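PDB 5WLH: LbaCas13a H328A (C2c2), which binds CRISPR guide RNA and its precursor and, as a Cas13a enzyme, probably cleaves RNA targets matched by that guide. Local coordinates for residues Glu253-Val262 and Ser274-Leu284. Numbering follows the deposited sequence.
Sequences EGDGKFAITV and SAEKEAFKKFL. With nucleotides of chain B.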
loop_
_atom_site.group_PDB
_atom_site.type_symbol
_atom_site.label_atom_id
_atom_site.label_comp_id
_atom_site.label_asym_id
_atom_site.label_seq_id
_atom_site.Cartn_x
_atom_site.Cartn_y
_atom_site.Cartn_z
ATOM N N GLU A 253 -31.433 -2.544 -3.726
ATOM C CA GLU A 253 -32.698 -2.772 -3.041
ATOM C C GLU A 253 -33.733 -3.254 -4.057
ATOM O O GLU A 253 -33.384 -3.665 -5.164
ATOM C CB GLU A 253 -33.173 -1.499 -2.338
ATOM C CG GLU A 253 -32.161 -0.823 -1.465
ATOM C CD GLU A 253 -32.813 0.099 -0.455
ATOM O OE1 GLU A 253 -33.042 -0.359 0.679
ATOM O OE2 GLU A 253 -33.096 1.276 -0.787
ATOM N N GLY A 254 -35.017 -3.181 -3.698
ATOM C CA GLY A 254 -36.052 -3.687 -4.587
ATOM C C GLY A 254 -36.132 -2.916 -5.891
ATOM O O GLY A 254 -36.188 -3.505 -6.972
ATOM N N ASP A 255 -36.121 -1.591 -5.807
ATOM C CA ASP A 255 -36.308 -0.728 -6.964
ATOM C C ASP A 255 -35.059 -0.591 -7.829
ATOM O O ASP A 255 -34.982 0.350 -8.630
ATOM C CB ASP A 255 -36.779 0.654 -6.505
ATOM C CG ASP A 255 -36.141 1.080 -5.194
ATOM O OD1 ASP A 255 -35.287 0.327 -4.677
ATOM O OD2 ASP A 255 -36.500 2.160 -4.680
ATOM N N GLY A 256 -34.087 -1.492 -7.693
ATOM C CA GLY A 256 -32.854 -1.366 -8.452
ATOM C C GLY A 256 -32.056 -0.130 -8.096
ATOM O O GLY A 256 -31.453 0.489 -8.983
ATOM N N LYS A 257 -32.084 0.271 -6.824
ATOM C CA LYS A 257 -31.303 1.387 -6.306
ATOM C C LYS A 257 -30.243 0.842 -5.363
ATOM O O LYS A 257 -30.525 -0.043 -4.553
ATOM C CB LYS A 257 -32.179 2.383 -5.544
ATOM C CG LYS A 257 -33.322 2.977 -6.374
ATOM C CD LYS A 257 -32.791 3.567 -7.669
ATOM C CE LYS A 257 -33.907 3.999 -8.614
ATOM N NZ LYS A 257 -33.325 4.580 -9.867
ATOM N N PHE A 258 -29.028 1.367 -5.465
ATOM C CA PHE A 258 -27.977 0.968 -4.534
ATOM C C PHE A 258 -28.172 1.706 -3.212
ATOM O O PHE A 258 -28.467 2.901 -3.200
ATOM C CB PHE A 258 -26.595 1.318 -5.100
ATOM C CG PHE A 258 -26.042 0.320 -6.076
ATOM C CD1 PHE A 258 -25.952 -1.026 -5.756
ATOM C CD2 PHE A 258 -25.558 0.748 -7.302
ATOM C CE1 PHE A 258 -25.397 -1.925 -6.651
ATOM C CE2 PHE A 258 -25.007 -0.143 -8.191
ATOM C CZ PHE A 258 -24.926 -1.483 -7.863
ATOM N N ALA A 259 -27.987 0.994 -2.101
ATOM C CA ALA A 259 -28.008 1.614 -0.782
ATOM C C ALA A 259 -27.075 0.831 0.128
ATOM O O ALA A 259 -26.707 -0.310 -0.178
ATOM C CB ALA A 259 -29.414 1.644 -0.192
ATOM N N ILE A 260 -26.719 1.438 1.272
ATOM C CA ILE A 260 -25.886 0.709 2.228
ATOM C C ILE A 260 -26.624 -0.549 2.643
ATOM O O ILE A 260 -27.855 -0.558 2.793
ATOM C CB ILE A 260 -25.515 1.573 3.448
ATOM C CG1 ILE A 260 -26.784 1.993 4.219
ATOM C CG2 ILE A 260 -24.634 2.751 3.007
ATOM C CD1 ILE A 260 -26.516 2.671 5.560
ATOM N N THR A 261 -25.878 -1.637 2.771
ATOM C CA THR A 261 -26.475 -2.930 3.063
ATOM C C THR A 261 -27.000 -2.961 4.487
ATOM O O THR A 261 -26.339 -2.486 5.403
ATOM C CB THR A 261 -25.437 -4.021 2.889
ATOM O OG1 THR A 261 -24.805 -3.856 1.613
ATOM C CG2 THR A 261 -26.089 -5.387 2.965
ATOM N N VAL A 262 -28.190 -3.532 4.667
ATOM C CA VAL A 262 -28.794 -3.719 5.983
ATOM C C VAL A 262 -28.860 -5.214 6.263
ATOM O O VAL A 262 -29.352 -5.985 5.433
ATOM C CB VAL A 262 -30.198 -3.093 6.067
ATOM C CG1 VAL A 262 -30.790 -3.332 7.469
ATOM C CG2 VAL A 262 -30.186 -1.586 5.700
ATOM N N SER A 274 -30.593 -3.979 12.888
ATOM C CA SER A 274 -31.005 -3.717 11.512
ATOM C C SER A 274 -31.889 -2.479 11.421
ATOM O O SER A 274 -31.783 -1.700 10.469
ATOM C CB SER A 274 -31.735 -4.935 10.947
ATOM O OG SER A 274 -30.803 -5.954 10.613
ATOM N N ALA A 275 -32.778 -2.285 12.394
ATOM C CA ALA A 275 -33.664 -1.124 12.350
ATOM C C ALA A 275 -32.883 0.171 12.530
ATOM O O ALA A 275 -33.189 1.185 11.884
ATOM C CB ALA A 275 -34.755 -1.250 13.411
ATOM N N GLU A 276 -31.857 0.153 13.388
ATOM C CA GLU A 276 -31.012 1.332 13.519
ATOM C C GLU A 276 -30.291 1.614 12.214
ATOM O O GLU A 276 -30.145 2.772 11.812
ATOM C CB GLU A 276 -30.018 1.142 14.661
ATOM C CG GLU A 276 -30.700 1.167 16.040
ATOM C CD GLU A 276 -29.717 1.011 17.189
ATOM O OE1 GLU A 276 -28.526 1.337 17.001
ATOM O OE2 GLU A 276 -30.139 0.565 18.284
ATOM N N LYS A 277 -29.813 0.554 11.556
ATOM C CA LYS A 277 -29.107 0.702 10.287
ATOM C C LYS A 277 -30.030 1.265 9.211
ATOM O O LYS A 277 -29.650 2.175 8.454
ATOM C CB LYS A 277 -28.556 -0.657 9.862
ATOM C CG LYS A 277 -27.730 -0.620 8.580
ATOM C CD LYS A 277 -26.495 0.225 8.753
ATOM C CE LYS A 277 -25.342 -0.311 7.898
ATOM N NZ LYS A 277 -24.828 -1.638 8.351
ATOM N N GLU A 278 -31.250 0.735 9.128
ATOM C CA GLU A 278 -32.230 1.303 8.199
ATOM C C GLU A 278 -32.466 2.779 8.488
ATOM O O GLU A 278 -32.677 3.574 7.568
ATOM C CB GLU A 278 -33.544 0.526 8.276
ATOM C CG GLU A 278 -33.508 -0.878 7.676
ATOM C CD GLU A 278 -33.582 -0.911 6.148
ATOM O OE1 GLU A 278 -33.617 0.156 5.502
ATOM O OE2 GLU A 278 -33.610 -2.030 5.586
ATOM N N ALA A 279 -32.443 3.169 9.766
ATOM C CA ALA A 279 -32.652 4.570 10.093
ATOM C C ALA A 279 -31.511 5.414 9.559
ATOM O O ALA A 279 -31.729 6.526 9.063
ATOM C CB ALA A 279 -32.784 4.770 11.608
ATOM N N PHE A 280 -30.285 4.893 9.638
ATOM C CA PHE A 280 -29.153 5.643 9.124
ATOM C C PHE A 280 -29.177 5.687 7.602
ATOM O O PHE A 280 -28.810 6.700 7.003
ATOM C CB PHE A 280 -27.836 5.037 9.614
ATOM C CG PHE A 280 -26.638 5.808 9.151
ATOM C CD1 PHE A 280 -26.348 7.045 9.700
ATOM C CD2 PHE A 280 -25.852 5.336 8.116
ATOM C CE1 PHE A 280 -25.273 7.787 9.263
ATOM C CE2 PHE A 280 -24.767 6.082 7.670
ATOM C CZ PHE A 280 -24.473 7.296 8.242
ATOM N N LYS A 281 -29.594 4.594 6.963
ATOM C CA LYS A 281 -29.804 4.621 5.516
ATOM C C LYS A 281 -30.740 5.756 5.122
ATOM O O LYS A 281 -30.514 6.453 4.118
ATOM C CB LYS A 281 -30.368 3.274 5.065
ATOM C CG LYS A 281 -30.699 3.208 3.595
ATOM C CD LYS A 281 -30.337 1.832 3.071
ATOM C CE LYS A 281 -31.464 0.859 3.245
ATOM N NZ LYS A 281 -32.596 1.244 2.374
ATOM N N LYS A 282 -31.783 5.982 5.922
ATOM C CA LYS A 282 -32.685 7.091 5.650
ATOM C C LYS A 282 -31.992 8.425 5.886
ATOM O O LYS A 282 -32.194 9.371 5.122
ATOM C CB LYS A 282 -33.955 6.979 6.499
ATOM C CG LYS A 282 -34.870 8.199 6.329
ATOM C CD LYS A 282 -36.287 7.918 6.802
ATOM C CE LYS A 282 -37.118 9.198 6.798
ATOM N NZ LYS A 282 -36.949 9.959 8.066
ATOM N N PHE A 283 -31.152 8.511 6.925
ATOM C CA PHE A 283 -30.342 9.706 7.125
ATOM C C PHE A 283 -29.528 10.033 5.880
ATOM O O PHE A 283 -29.442 11.195 5.471
ATOM C CB PHE A 283 -29.418 9.528 8.336
ATOM C CG PHE A 283 -28.450 10.663 8.547
ATOM C CD1 PHE A 283 -27.191 10.660 7.949
ATOM C CD2 PHE A 283 -28.777 11.716 9.376
ATOM C CE1 PHE A 283 -26.309 11.696 8.154
ATOM C CE2 PHE A 283 -27.894 12.754 9.592
ATOM C CZ PHE A 283 -26.654 12.753 8.973
ATOM N N LEU A 284 -28.863 9.026 5.300
ATOM C CA LEU A 284 -28.015 9.294 4.139
ATOM C C LEU A 284 -28.835 9.809 2.970
ATOM O O LEU A 284 -28.388 10.689 2.224
ATOM C CB LEU A 284 -27.269 8.034 3.721
ATOM C CG LEU A 284 -26.114 7.608 4.608
ATOM C CD1 LEU A 284 -25.586 6.282 4.038
ATOM C CD2 LEU A 284 -25.011 8.681 4.668
ATOM P P C B 12 -23.146 -5.013 9.039
ATOM O OP1 C B 12 -24.492 -4.873 8.402
ATOM O OP2 C B 12 -22.731 -4.201 10.213
ATOM O "O5'" C B 12 -22.897 -6.535 9.412
ATOM C "C5'" C B 12 -23.273 -7.560 8.512
ATOM C "C4'" C B 12 -22.926 -8.907 9.079
ATOM O "O4'" C B 12 -21.485 -9.045 9.153
ATOM C "C3'" C B 12 -23.376 -9.143 10.518
ATOM O "O3'" C B 12 -24.754 -9.460 10.652
ATOM C "C2'" C B 12 -22.447 -10.256 10.951
ATOM O "O2'" C B 12 -22.838 -11.472 10.342
ATOM C "C1'" C B 12 -21.143 -9.803 10.309
ATOM N N1 C B 12 -20.381 -8.961 11.255
ATOM C C2 C B 12 -19.667 -9.655 12.236
ATOM O O2 C B 12 -19.677 -10.897 12.241
ATOM N N3 C B 12 -18.963 -8.958 13.137
ATOM C C4 C B 12 -18.983 -7.623 13.098
ATOM N N4 C B 12 -18.270 -6.998 14.040
ATOM C C5 C B 12 -19.719 -6.864 12.123
ATOM C C6 C B 12 -20.423 -7.588 11.236
HETATM O O HOH W 1 -23.590 -2.642 5.895
#
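Ser274 meets Val262: Val262 CG1 lies 3.6 Å from Ser274 O. The Ser274 hydroxyl hydrogen-bonds to Ser263 O. One turn on, Lys277 leaves the helix with CG anti to the backbone N (chi1 -177°), then bends at each later torsion. Its methylenes pass Val262 CG2 and Ile260 CD1. The ammonium makes a weak hydrogen bond from NZ to Thr261 O (3.4 Å), and a water bridges the same two atoms. Lys277 NZ also lies 3.3 Å from OP1 of C12 of chain B, so this lysine faces the RNA backbone. A methionine here, lacking the ammonium, would probably leave the water without this donor, Thr261 O with one bond fewer, and the phosphate of C12 of chain B without a nearby positive charge. Glu278 bends at chi2 (-78°), which lays its carboxylate against Val262; Glu278 OE2 lies 3.5 Å from Val262 CG2. Phe280 CD2, at the ring edge, lies 3.8 Å from Ile260 CD1. Lys281 runs past Ile260 in the opposite direction. Its CD packs tightly on Ala259 CB (3.4 Å). Its NZ pairs with Glu253 OE1 in a salt bridge modelled implausibly short, so the exact separation is doubtful, and forms a longer one with Glu278 OE1 (3.5 Å). The lysine charge thus lies between two carboxylates. Leu284 CD1 closes the row against Ile260 CG2. Strand 258-260 pairs antiparallel with strand 250-252, a small two-stranded sheet packed on helix 268-287. Beyond this contact, the helix packs on helices 398-417 and 429-458, where Phe280 stacks with Phe403 and Leu284 touches Ile444.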